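Local coordinates for putative hemin transport system, substrate-binding protein (Burkholderia cenocepacia J2315, PDB 5GIZ) that probably binds heme in the periplasm and hands it on to an inner-membrane transporter for uptake of iron by the bacterium, at residues Phe20-Ala25 with Ala122-Arg127; Gly61-Arg66 with Lys86-Thr91; Ala141-Pro144 with Pro149-Val152; Asn183-Phe188 with Lys192-Glu197; Gly218-Leu223 with Arg238-Leu243. All blocks are in the same frame, centred on the assembly; numbering follows the deposited sequence.

Interaction 1 of 5, residues Phe20-Ala25 with Ala122-Arg127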
# COMPACT_ATOMS: atom_id res chain seq x y z
N PHE A 20 -4.69 -12.08 7.88
CA PHE A 20 -6.00 -12.63 7.62
C PHE A 20 -5.95 -13.63 6.49
O PHE A 20 -6.70 -14.58 6.53
CB PHE A 20 -7.07 -11.53 7.43
CG PHE A 20 -7.53 -10.90 8.71
CD1 PHE A 20 -8.24 -11.60 9.64
CD2 PHE A 20 -7.17 -9.62 9.01
CE1 PHE A 20 -8.62 -11.02 10.85
CE2 PHE A 20 -7.59 -9.01 10.18
CZ PHE A 20 -8.25 -9.72 11.12
N ALA A 21 -5.07 -13.43 5.49
CA ALA A 21 -4.99 -14.29 4.31
C ALA A 21 -4.46 -15.71 4.65
O ALA A 21 -4.66 -16.64 3.88
CB ALA A 21 -4.10 -13.64 3.25
N LEU A 22 -3.78 -15.84 5.77
CA LEU A 22 -3.27 -17.13 6.22
C LEU A 22 -4.34 -18.03 6.81
O LEU A 22 -4.18 -19.25 6.77
CB LEU A 22 -2.13 -16.96 7.24
CG LEU A 22 -0.87 -16.30 6.67
CD1 LEU A 22 0.01 -15.74 7.79
CD2 LEU A 22 -0.09 -17.31 5.84
N GLY A 23 -5.41 -17.47 7.36
CA GLY A 23 -6.56 -18.29 7.80
C GLY A 23 -7.49 -17.65 8.80
O GLY A 23 -7.74 -18.21 9.86
N GLY A 24 -8.00 -16.46 8.49
CA GLY A 24 -9.06 -15.85 9.30
C GLY A 24 -8.70 -15.15 10.60
O GLY A 24 -7.52 -15.05 11.01
N ALA A 25 -9.75 -14.68 11.26
CA ALA A 25 -9.66 -13.77 12.41
C ALA A 25 -9.00 -14.39 13.63
O ALA A 25 -8.17 -13.73 14.31
CB ALA A 25 -11.04 -13.24 12.76
N ALA A 122 3.38 -21.33 3.52
CA ALA A 122 3.81 -21.91 2.30
C ALA A 122 2.68 -22.00 1.25
O ALA A 122 2.89 -21.80 0.07
CB ALA A 122 4.38 -23.28 2.58
N ALA A 123 1.45 -22.28 1.71
CA ALA A 123 0.31 -22.37 0.78
C ALA A 123 -0.02 -21.01 0.19
O ALA A 123 -0.27 -20.88 -1.00
CB ALA A 123 -0.89 -22.95 1.48
N LEU A 124 -0.04 -20.02 1.06
CA LEU A 124 -0.31 -18.64 0.60
C LEU A 124 0.77 -18.18 -0.37
O LEU A 124 0.49 -17.56 -1.39
CB LEU A 124 -0.38 -17.69 1.77
CG LEU A 124 -0.61 -16.20 1.46
CD1 LEU A 124 -1.85 -15.98 0.56
CD2 LEU A 124 -0.70 -15.35 2.72
N LEU A 125 2.04 -18.50 -0.09
CA LEU A 125 3.12 -18.09 -0.98
C LEU A 125 2.99 -18.74 -2.37
O LEU A 125 3.22 -18.12 -3.38
CB LEU A 125 4.50 -18.41 -0.32
CG LEU A 125 5.70 -17.88 -1.11
CD1 LEU A 125 5.69 -16.36 -1.10
CD2 LEU A 125 7.00 -18.41 -0.56
N GLN A 126 2.61 -20.00 -2.40
CA GLN A 126 2.45 -20.69 -3.64
C GLN A 126 1.33 -20.05 -4.48
O GLN A 126 1.49 -19.84 -5.66
CB GLN A 126 2.21 -22.14 -3.34
CG GLN A 126 1.95 -23.01 -4.52
CD GLN A 126 1.55 -24.41 -4.06
OE1 GLN A 126 0.46 -24.62 -3.52
NE2 GLN A 126 2.42 -25.33 -4.19
N ARG A 127 0.21 -19.69 -3.84
CA ARG A 127 -0.91 -19.01 -4.54
C ARG A 127 -0.48 -17.64 -5.06
O ARG A 127 -0.70 -17.27 -6.21
CB ARG A 127 -2.12 -18.79 -3.60
CG ARG A 127 -2.73 -20.05 -3.03
CD ARG A 127 -4.18 -19.91 -2.56
NE ARG A 127 -4.43 -18.91 -1.52
CZ ARG A 127 -4.21 -19.06 -0.21
NH1 ARG A 127 -3.69 -20.19 0.30
NH2 ARG A 127 -4.51 -18.06 0.61
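Methyl groups make the apolar part of this contact, and Leu124 supplies the centre of it. Its CD2 lies 3.8 Å from Ala21 CB and 3.7 Å from Leu22 CD2, touching two successive residues of the last turn of helix 13-23. With CG anti to the backbone N (chi1 178°), Leu124 brings CD2 onto the end of helix 13-23, and its side chain meets Leu22 at about a right angle. Leu22 CD2 also approaches Leu124 CB, at 4.1 Å. Both leucines also touch helix 101-114, Leu22 at Val111 and Leu124 at Ile108.

The setting is the N-terminal lobe of a periplasmic binding protein of the class whose two lobes are joined by one long helix. That helix is 118-141, and its early turns pack here on the end of helix 13-23, just before the chain leaves helical geometry at Gly24.

The polar part is slight. Arg127 is bent at chi3, so that Leu124 CA lies 3.7 Å from one face of the guanidinium, toward its rim. The group's edge is turned to Ala21 O, but NH2 stays 3.6 Å from that oxygen, too far for a hydrogen bond.

Interaction 2 of 5, residues Gly61-Arg66 with Lys86-Thr91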
# COMPACT_ATOMS: atom_id res chain seq x y z
N GLY A 61 -3.25 2.56 24.68
CA GLY A 61 -4.39 1.93 24.03
C GLY A 61 -4.07 0.55 23.52
O GLY A 61 -4.83 -0.41 23.71
N LEU A 62 -2.94 0.47 22.87
CA LEU A 62 -2.44 -0.81 22.37
C LEU A 62 -2.26 -1.81 23.51
O LEU A 62 -2.77 -2.94 23.46
CB LEU A 62 -1.15 -0.52 21.58
CG LEU A 62 -0.57 -1.69 20.79
CD1 LEU A 62 0.41 -1.18 19.73
CD2 LEU A 62 0.16 -2.70 21.69
N LEU A 63 -1.59 -1.40 24.58
CA LEU A 63 -1.39 -2.32 25.71
C LEU A 63 -2.66 -2.69 26.40
O LEU A 63 -2.75 -3.76 26.99
CB LEU A 63 -0.38 -1.75 26.73
CG LEU A 63 1.04 -1.69 26.18
CD1 LEU A 63 1.92 -0.81 27.05
CD2 LEU A 63 1.63 -3.07 26.00
N SER A 64 -3.66 -1.81 26.37
CA SER A 64 -4.93 -2.15 27.01
C SER A 64 -5.64 -3.33 26.35
O SER A 64 -6.53 -3.95 26.97
CB SER A 64 -5.87 -0.94 27.02
OG SER A 64 -6.53 -0.72 25.80
N LEU A 65 -5.23 -3.67 25.13
CA LEU A 65 -5.76 -4.81 24.47
C LEU A 65 -5.01 -6.11 24.81
O LEU A 65 -5.28 -7.18 24.23
CB LEU A 65 -5.81 -4.59 22.96
CG LEU A 65 -6.64 -3.41 22.50
CD1 LEU A 65 -6.53 -3.26 20.99
CD2 LEU A 65 -8.09 -3.60 22.94
N ARG A 66 -4.09 -6.03 25.77
CA ARG A 66 -3.37 -7.22 26.25
C ARG A 66 -2.73 -8.09 25.17
O ARG A 66 -2.96 -9.28 25.09
CB ARG A 66 -4.28 -8.05 27.12
CG ARG A 66 -4.86 -7.26 28.28
CD ARG A 66 -5.83 -8.05 29.15
NE ARG A 66 -7.02 -8.33 28.40
CZ ARG A 66 -7.32 -9.49 27.83
NH1 ARG A 66 -6.54 -10.53 28.00
NH2 ARG A 66 -8.41 -9.57 27.10
N LYS A 86 7.41 -2.44 23.99
CA LYS A 86 8.45 -3.41 24.25
C LYS A 86 8.79 -3.42 25.73
O LYS A 86 8.99 -4.48 26.32
CB LYS A 86 9.69 -3.04 23.44
CG LYS A 86 9.57 -3.37 21.94
CD LYS A 86 10.87 -3.01 21.23
CE LYS A 86 10.76 -3.13 19.73
NZ LYS A 86 11.88 -2.42 19.04
N GLY A 87 8.81 -2.24 26.35
CA GLY A 87 9.13 -2.13 27.77
C GLY A 87 8.13 -2.76 28.71
O GLY A 87 8.44 -3.02 29.89
N ALA A 88 6.91 -3.00 28.22
CA ALA A 88 5.86 -3.69 29.00
C ALA A 88 5.96 -5.22 28.83
O ALA A 88 5.13 -5.98 29.35
CB ALA A 88 4.48 -3.23 28.55
N GLY A 89 6.95 -5.66 28.07
CA GLY A 89 7.22 -7.08 27.90
C GLY A 89 6.58 -7.73 26.71
O GLY A 89 6.65 -8.94 26.53
N VAL A 90 6.01 -6.90 25.82
CA VAL A 90 5.34 -7.41 24.62
C VAL A 90 6.39 -7.56 23.52
O VAL A 90 7.19 -6.65 23.29
CB VAL A 90 4.22 -6.44 24.19
CG1 VAL A 90 3.53 -6.94 22.93
CG2 VAL A 90 3.21 -6.27 25.31
N THR A 91 6.36 -8.69 22.84
CA THR A 91 7.19 -8.95 21.68
C THR A 91 6.68 -8.13 20.50
O THR A 91 5.50 -8.16 20.16
CB THR A 91 7.18 -10.45 21.30
OG1 THR A 91 7.72 -11.20 22.42
CG2 THR A 91 8.01 -10.74 20.00
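Leu63 reaches across to the segment 86-91 with both of its end methyls. CD1 and CD2 straddle the methyl of Ala88, each 3.8 Å from Ala88 CB, while CD2 also presses on Val90 CG2 at 3.6 Å. The Leu63 and Val90 side chains run past one another in opposite directions, and they meet through one methyl of each, Leu63 CD2 and Val90 CG2. All of this is apolar; no hydrogen bond joins the two segments.

The next shell explains how these methyls come to face each other. In Leu63, CG stands anti to the carbonyl carbon (chi1 -68°), and the CA-CB bond already points at the partner. Ala88 and Val90 lie on either side of Gly89, where helix 79-87 ends in a Schellman motif: Gly89 takes a positive phi of 94° and its N bonds back to Lys86 O at 2.9 Å. The turn brings both flanking residues round to face Leu63. On the other segment, past helix 59-64, Arg66 N bonds to Leu63 O at 2.9 Å, and Ser64 OG folds back to Gly61 O at 2.7 Å.

Farther out, Val90 leans on Val70, Val85 and Pro67, and Leu62, next to Leu63, packs on Ile9 and Val70 of the parallel sheet. The contact thus lies at the surface of the N-terminal lobe, joining the end of helix 59-64, which precedes strand 69-72, to the turn between helix 79-87 and the outermost strand 91-94.

Interaction 3 of 5, residues Ala141-Pro144 with Pro149-Val152. With SO4 (sulfate ion), chain D.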
# COMPACT_ATOMS: atom_id res chain seq x y z
N ALA A 141 1.66 -8.57 -22.00
CA ALA A 141 0.89 -8.84 -23.21
C ALA A 141 0.74 -7.56 -24.02
O ALA A 141 0.81 -7.57 -25.26
CB ALA A 141 -0.47 -9.41 -22.86
N ARG A 142 0.53 -6.45 -23.33
CA ARG A 142 0.34 -5.20 -24.01
C ARG A 142 0.63 -4.00 -23.11
O ARG A 142 0.09 -3.89 -22.00
CB ARG A 142 -1.09 -5.16 -24.53
CG ARG A 142 -1.31 -4.20 -25.65
CD ARG A 142 -2.75 -4.27 -26.14
NE ARG A 142 -3.12 -5.59 -26.68
CZ ARG A 142 -3.02 -5.95 -27.96
NH1 ARG A 142 -2.55 -5.12 -28.89
NH2 ARG A 142 -3.40 -7.17 -28.32
N VAL A 143 1.44 -3.10 -23.63
CA VAL A 143 1.77 -1.87 -22.93
C VAL A 143 0.53 -0.97 -22.97
O VAL A 143 -0.08 -0.81 -24.02
CB VAL A 143 2.93 -1.15 -23.64
CG1 VAL A 143 3.34 0.12 -22.92
CG2 VAL A 143 4.14 -2.09 -23.79
N PRO A 144 0.14 -0.39 -21.83
CA PRO A 144 -0.96 0.59 -21.85
C PRO A 144 -0.69 1.68 -22.89
O PRO A 144 0.38 2.31 -22.86
CB PRO A 144 -0.96 1.14 -20.43
CG PRO A 144 -0.44 -0.03 -19.61
CD PRO A 144 0.67 -0.59 -20.48
N PRO A 149 6.23 2.68 -22.77
CA PRO A 149 5.62 2.88 -21.46
C PRO A 149 5.11 4.32 -21.25
O PRO A 149 5.85 5.30 -21.46
CB PRO A 149 6.74 2.51 -20.51
CG PRO A 149 7.47 1.40 -21.26
CD PRO A 149 7.46 1.87 -22.68
N PRO A 150 3.82 4.49 -20.90
CA PRO A 150 3.32 5.84 -20.74
C PRO A 150 3.79 6.50 -19.42
O PRO A 150 4.08 5.82 -18.43
CB PRO A 150 1.80 5.62 -20.77
CG PRO A 150 1.62 4.26 -20.20
CD PRO A 150 2.75 3.47 -20.78
N ARG A 151 3.77 7.84 -19.39
CA ARG A 151 4.20 8.58 -18.21
C ARG A 151 3.04 8.80 -17.28
O ARG A 151 2.02 9.34 -17.68
CB ARG A 151 4.82 9.91 -18.62
CG ARG A 151 5.98 9.80 -19.61
CD ARG A 151 6.54 11.17 -19.95
NE ARG A 151 7.29 11.72 -18.83
CZ ARG A 151 8.53 11.44 -18.52
NH1 ARG A 151 9.23 10.54 -19.21
NH2 ARG A 151 9.07 11.99 -17.42
N VAL A 152 3.17 8.37 -16.03
CA VAL A 152 2.10 8.46 -15.05
C VAL A 152 2.57 9.27 -13.87
O VAL A 152 3.62 8.97 -13.30
CB VAL A 152 1.69 7.05 -14.56
CG1 VAL A 152 0.59 7.17 -13.50
CG2 VAL A 152 1.23 6.20 -15.74
S SO4 D . 12.74 10.80 -17.92
O1 SO4 D . 11.99 9.53 -17.93
O2 SO4 D . 14.01 10.54 -17.25
O3 SO4 D . 12.92 11.26 -19.31
O4 SO4 D . 11.99 11.83 -17.16
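With CG1 anti to its backbone N (chi1 -178°), Val143 directs that methyl at the pair of prolines that leads into strand 151-159. CG1 settles 3.9 Å from Pro149 N, beside the imide link, and 4.0 Å from Pro150 CD. Pro144 and Pro150 have no such freedom, since their rings fix how they meet: Pro144 CB lies 4.1 Å from Pro150 CG, and Pro144 O comes to 3.4 Å from Pro150 CD.

The two segments are the ends of a short connection from the long helix 118-141 to the first strand of the C-terminal lobe. Pro144 packs on His263 and Leu266 of helix 255-269, and Pro150 on Leu270 just past its end.

Arg151 takes no part in the proline packing. Its chain is extended to CD and then bends at chi3 (72°), and the guanidinium takes a sulfate ion edge-on, with S lying in its plane. NH2 bonds to sulfate O4 at 2.9 Å and NH1 to O1 at 3.2 Å, both fairly straight, a two-pronged grip. NE also bonds to Ala202 O and NH2 to Ala184 O, which fix the rotation of the group.

The sulfate probably comes from the crystallisation liquor, so its place there is consistent with a well-fixed, positively charged guanidinium and does not point to a biological ligand. Across the segments, by contrast, no hydrogen bond is formed: proline offers no N-H at 144, 149 or 150, and contact rests on aliphatic packing.

Interaction 4 of 5, residues Asn183-Phe188 with Lys192-Glu197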
# COMPACT_ATOMS: atom_id res chain seq x y z
N ASN A 183 7.23 6.36 -14.25
CA ASN A 183 6.92 7.49 -13.40
C ASN A 183 7.25 8.78 -14.12
O ASN A 183 8.40 8.97 -14.58
CB ASN A 183 7.65 7.35 -12.06
CG ASN A 183 7.15 8.33 -11.02
OD1 ASN A 183 6.43 9.28 -11.33
ND2 ASN A 183 7.52 8.12 -9.74
N ALA A 184 6.26 9.65 -14.24
CA ALA A 184 6.45 10.94 -14.93
C ALA A 184 7.43 11.81 -14.14
O ALA A 184 8.16 12.60 -14.71
CB ALA A 184 5.15 11.64 -15.10
N MET A 185 7.44 11.64 -12.83
CA MET A 185 8.39 12.32 -11.96
C MET A 185 9.70 11.52 -11.83
O MET A 185 9.67 10.35 -11.45
CB MET A 185 7.81 12.50 -10.56
CG MET A 185 6.47 13.18 -10.44
SD MET A 185 6.37 14.76 -11.34
CE MET A 185 7.62 15.68 -10.54
N GLN A 186 10.83 12.20 -12.11
CA GLN A 186 12.16 11.61 -12.02
C GLN A 186 13.10 12.58 -11.36
O GLN A 186 12.89 13.79 -11.44
CB GLN A 186 12.67 11.29 -13.42
CG GLN A 186 11.87 10.21 -14.13
CD GLN A 186 12.01 8.84 -13.47
OE1 GLN A 186 13.06 8.52 -12.89
NE2 GLN A 186 10.96 8.00 -13.58
N GLY A 187 14.12 12.04 -10.70
CA GLY A 187 15.22 12.87 -10.18
C GLY A 187 15.19 13.17 -8.69
O GLY A 187 16.05 13.90 -8.19
N PHE A 188 14.23 12.62 -7.96
CA PHE A 188 14.20 12.75 -6.53
C PHE A 188 13.52 11.52 -5.93
O PHE A 188 12.75 10.83 -6.63
CB PHE A 188 13.45 14.01 -6.09
CG PHE A 188 11.99 14.02 -6.48
CD1 PHE A 188 11.61 14.44 -7.73
CD2 PHE A 188 11.02 13.63 -5.59
CE1 PHE A 188 10.26 14.44 -8.10
CE2 PHE A 188 9.69 13.62 -5.94
CZ PHE A 188 9.30 14.03 -7.20
N LYS A 192 7.37 14.94 -2.92
CA LYS A 192 7.73 16.35 -2.92
C LYS A 192 6.56 17.17 -3.48
O LYS A 192 5.81 16.66 -4.34
CB LYS A 192 9.05 16.54 -3.69
CG LYS A 192 9.08 17.63 -4.75
CD LYS A 192 10.09 17.37 -5.87
CE LYS A 192 11.52 17.17 -5.39
NZ LYS A 192 12.07 18.43 -4.84
N PRO A 193 6.35 18.41 -2.97
CA PRO A 193 5.37 19.32 -3.58
C PRO A 193 5.69 19.60 -5.03
O PRO A 193 6.85 19.89 -5.37
CB PRO A 193 5.48 20.59 -2.73
CG PRO A 193 5.90 20.08 -1.40
CD PRO A 193 6.86 18.95 -1.69
N LEU A 194 4.67 19.49 -5.87
CA LEU A 194 4.81 19.64 -7.30
C LEU A 194 4.75 21.09 -7.71
O LEU A 194 3.77 21.75 -7.47
CB LEU A 194 3.67 18.89 -8.00
CG LEU A 194 3.64 18.88 -9.52
CD1 LEU A 194 4.79 18.10 -10.15
CD2 LEU A 194 2.26 18.37 -9.96
N THR A 195 5.80 21.56 -8.38
CA THR A 195 5.82 22.91 -8.91
C THR A 195 5.31 22.82 -10.35
O THR A 195 5.50 21.78 -11.00
CB THR A 195 7.24 23.46 -8.90
OG1 THR A 195 8.08 22.62 -9.72
CG2 THR A 195 7.78 23.48 -7.48
N THR A 196 4.69 23.89 -10.84
CA THR A 196 4.12 23.88 -12.19
C THR A 196 5.22 23.64 -13.23
O THR A 196 4.96 23.03 -14.25
CB THR A 196 3.35 25.17 -12.55
OG1 THR A 196 4.26 26.27 -12.61
CG2 THR A 196 2.21 25.46 -11.55
N GLU A 197 6.43 24.08 -12.93
CA GLU A 197 7.62 23.79 -13.74
C GLU A 197 7.95 22.30 -13.79
O GLU A 197 8.16 21.74 -14.88
CB GLU A 197 8.81 24.56 -13.17
CG GLU A 197 10.21 24.14 -13.60
CD GLU A 197 11.26 25.13 -13.10
OE1 GLU A 197 11.11 25.63 -11.96
OE2 GLU A 197 12.23 25.40 -13.84
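Lys192 opens the second segment by laying its chain over one face of the Phe188 ring. CD sits above the ring centre, 3.5 Å from the centroid and only 5° off the normal, a clear CH-pi contact. Bends at chi3 and chi4 bring CE over Phe188 CG, at 3.4 Å, and lift NZ farther above the same face; at 5.0 Å from the centroid its cation-pi attraction is weak at most. Phe188 presents this face with CG lodged between its backbone N and carbonyl carbon (chi1 63°).

After Pro193 the chain reaches Leu194, whose CD1 meets Met185 CE at 3.7 Å and SD at 3.9 Å. The methionine is bent at chi2 and chi3, and its CE also lies at the edge of the Phe188 ring, in its plane. Met185 is set in place by an Asx turn: its N bonds to Asn183 OD1 at 3.0 Å, from above the carbonyl plane. Thr195 then N-caps the helix that follows, through OG1 to Ala198 N.

The contact joins the loop after strand 182-183, which pairs with strand 151-159, to strand 191-193, which pairs with 162-166, in the mixed sheet of the C-terminal lobe. Tyr191 and His158 bind heme in other crystals of this protein; their side chains are about 6 Å from that of Lys192 and about 7 Å from that of Leu194 respectively, so the packing lies close to part of the heme site.

Interaction 5 of 5, residues Gly218-Leu223 with Arg238-Leu243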
# COMPACT_ATOMS: atom_id res chain seq x y z
N GLY A 218 -11.79 17.20 -4.21
CA GLY A 218 -13.12 17.59 -4.68
C GLY A 218 -13.66 16.91 -5.92
O GLY A 218 -14.66 17.34 -6.48
N GLY A 219 -12.95 15.86 -6.37
CA GLY A 219 -13.37 15.15 -7.57
C GLY A 219 -12.56 15.40 -8.83
O GLY A 219 -11.59 16.11 -8.82
N HIS A 220 -13.00 14.81 -9.93
CA HIS A 220 -12.23 14.79 -11.17
C HIS A 220 -12.00 16.18 -11.76
O HIS A 220 -10.88 16.54 -12.10
CB HIS A 220 -12.91 13.93 -12.23
CG HIS A 220 -13.01 12.51 -11.84
ND1 HIS A 220 -14.06 12.00 -11.11
CD2 HIS A 220 -12.19 11.45 -12.09
CE1 HIS A 220 -13.87 10.72 -10.90
NE2 HIS A 220 -12.76 10.35 -11.52
N ALA A 221 -13.07 16.95 -11.84
CA ALA A 221 -12.97 18.31 -12.45
C ALA A 221 -12.05 19.19 -11.58
O ALA A 221 -11.17 19.90 -12.08
CB ALA A 221 -14.34 18.92 -12.58
N ALA A 222 -12.22 19.10 -10.27
CA ALA A 222 -11.35 19.81 -9.35
C ALA A 222 -9.88 19.46 -9.49
O ALA A 222 -8.99 20.32 -9.50
CB ALA A 222 -11.83 19.57 -7.92
N LEU A 223 -9.61 18.17 -9.61
CA LEU A 223 -8.26 17.72 -9.80
C LEU A 223 -7.68 18.31 -11.10
O LEU A 223 -6.50 18.70 -11.13
CB LEU A 223 -8.25 16.20 -9.92
CG LEU A 223 -6.88 15.53 -10.14
CD1 LEU A 223 -5.90 15.81 -9.02
CD2 LEU A 223 -7.12 14.04 -10.36
N ARG A 238 -8.05 14.70 -20.39
CA ARG A 238 -8.82 14.51 -19.18
C ARG A 238 -8.67 13.08 -18.67
O ARG A 238 -9.67 12.40 -18.42
CB ARG A 238 -10.27 14.89 -19.36
CG ARG A 238 -10.38 16.29 -19.92
CD ARG A 238 -11.79 16.81 -19.85
NE ARG A 238 -12.25 17.06 -18.50
CZ ARG A 238 -12.04 18.17 -17.79
NH1 ARG A 238 -11.29 19.17 -18.25
NH2 ARG A 238 -12.58 18.25 -16.57
N ARG A 239 -7.42 12.64 -18.55
CA ARG A 239 -7.10 11.22 -18.27
C ARG A 239 -6.65 10.98 -16.82
O ARG A 239 -5.56 11.34 -16.41
CB ARG A 239 -6.01 10.78 -19.21
CG ARG A 239 -5.97 9.35 -19.52
CD ARG A 239 -4.92 9.14 -20.60
NE ARG A 239 -5.25 9.48 -21.98
CZ ARG A 239 -4.47 10.19 -22.81
NH1 ARG A 239 -3.33 10.79 -22.41
NH2 ARG A 239 -4.82 10.35 -24.11
N VAL A 240 -7.60 10.49 -16.05
CA VAL A 240 -7.47 10.28 -14.61
C VAL A 240 -7.81 8.85 -14.30
O VAL A 240 -8.83 8.33 -14.80
CB VAL A 240 -8.46 11.22 -13.87
CG1 VAL A 240 -8.43 11.00 -12.37
CG2 VAL A 240 -8.17 12.67 -14.22
N VAL A 241 -7.00 8.22 -13.43
CA VAL A 241 -7.30 6.90 -12.88
C VAL A 241 -7.26 6.99 -11.36
O VAL A 241 -6.30 7.52 -10.80
CB VAL A 241 -6.25 5.86 -13.31
CG1 VAL A 241 -6.41 4.57 -12.56
CG2 VAL A 241 -6.40 5.63 -14.82
N SER A 242 -8.31 6.49 -10.73
CA SER A 242 -8.33 6.38 -9.26
C SER A 242 -8.31 4.92 -8.85
O SER A 242 -8.81 4.06 -9.58
CB SER A 242 -9.54 7.13 -8.68
OG SER A 242 -10.76 6.61 -9.14
N LEU A 243 -7.75 4.65 -7.67
CA LEU A 243 -7.85 3.37 -7.02
C LEU A 243 -7.75 3.60 -5.50
O LEU A 243 -7.11 4.53 -5.03
CB LEU A 243 -6.78 2.39 -7.57
CG LEU A 243 -6.96 0.92 -7.22
CD1 LEU A 243 -8.21 0.33 -7.82
CD2 LEU A 243 -5.78 0.11 -7.72
O HOH W 1 -11.75 20.58 -14.80
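Val240 CG1 is the tight point of the contact, touching two side chains on the same side of helix 220-225. His220 CD2 lies 3.8 Å from it and Leu223 CD2 3.9 Å, and both side chains cross the valine at a slant. Val240 sends CG1 there by placing it anti to the backbone N (chi1 177°). Leu223 also has CG anti to its own N, which brings CD2 to Val240 from three residues on from His220, one turn along the helix. Leu223 is buried, resting as well on Ile209 and Val217, and its side chain comes within about 4 Å of that of His158, a heme-binding residue in other crystals of this protein.

This is helix-on-strand packing in the C-terminal lobe of a periplasmic binding protein. Strand 240-243 runs parallel to strand 206-210 in the mixed sheet, and helix 220-225 leans on its face after a Schellman motif at Gly218 and an N-cap at Gly219; Leu223 N bonds to Gly219 O at 3.0 Å.

Toward solvent the fit is looser. Arg238, exposed and bent at chi3, brings its guanidinium edge up to Ala221, but NH2 stops 4.1 Å from Ala221 CA. A water bridges the two: it lies in the guanidinium plane, accepts from Arg238 NH2 at 3.0 Å and donates to Ala221 O at 2.9 Å. Arg238 itself follows a helix end with positive phi, another Schellman motif, directly after Ala237, which binds calcium in another crystal of the protein.

Interactions 1 and 2 lie in the N-terminal lobe, their centres 26 Å apart; interactions 3, 4 and 5 cluster in the C-terminal lobe with centres 18 to 20 Å apart. Along the chain, interaction 2 falls between the two segments of interaction 1, and interactions 3, 4 and 5 then follow one after another. Helix 118-141 bridges the lobes: interaction 1 uses its early turns, and interaction 3 begins where it ends. The last three all reach the mixed sheet, and interactions 3 and 4 touch through Val152 O to Ala184 N, 2.9 Å. Two contacts are in one lobe and three in the other, with the helix between, consistent with heme being bound between the lobes.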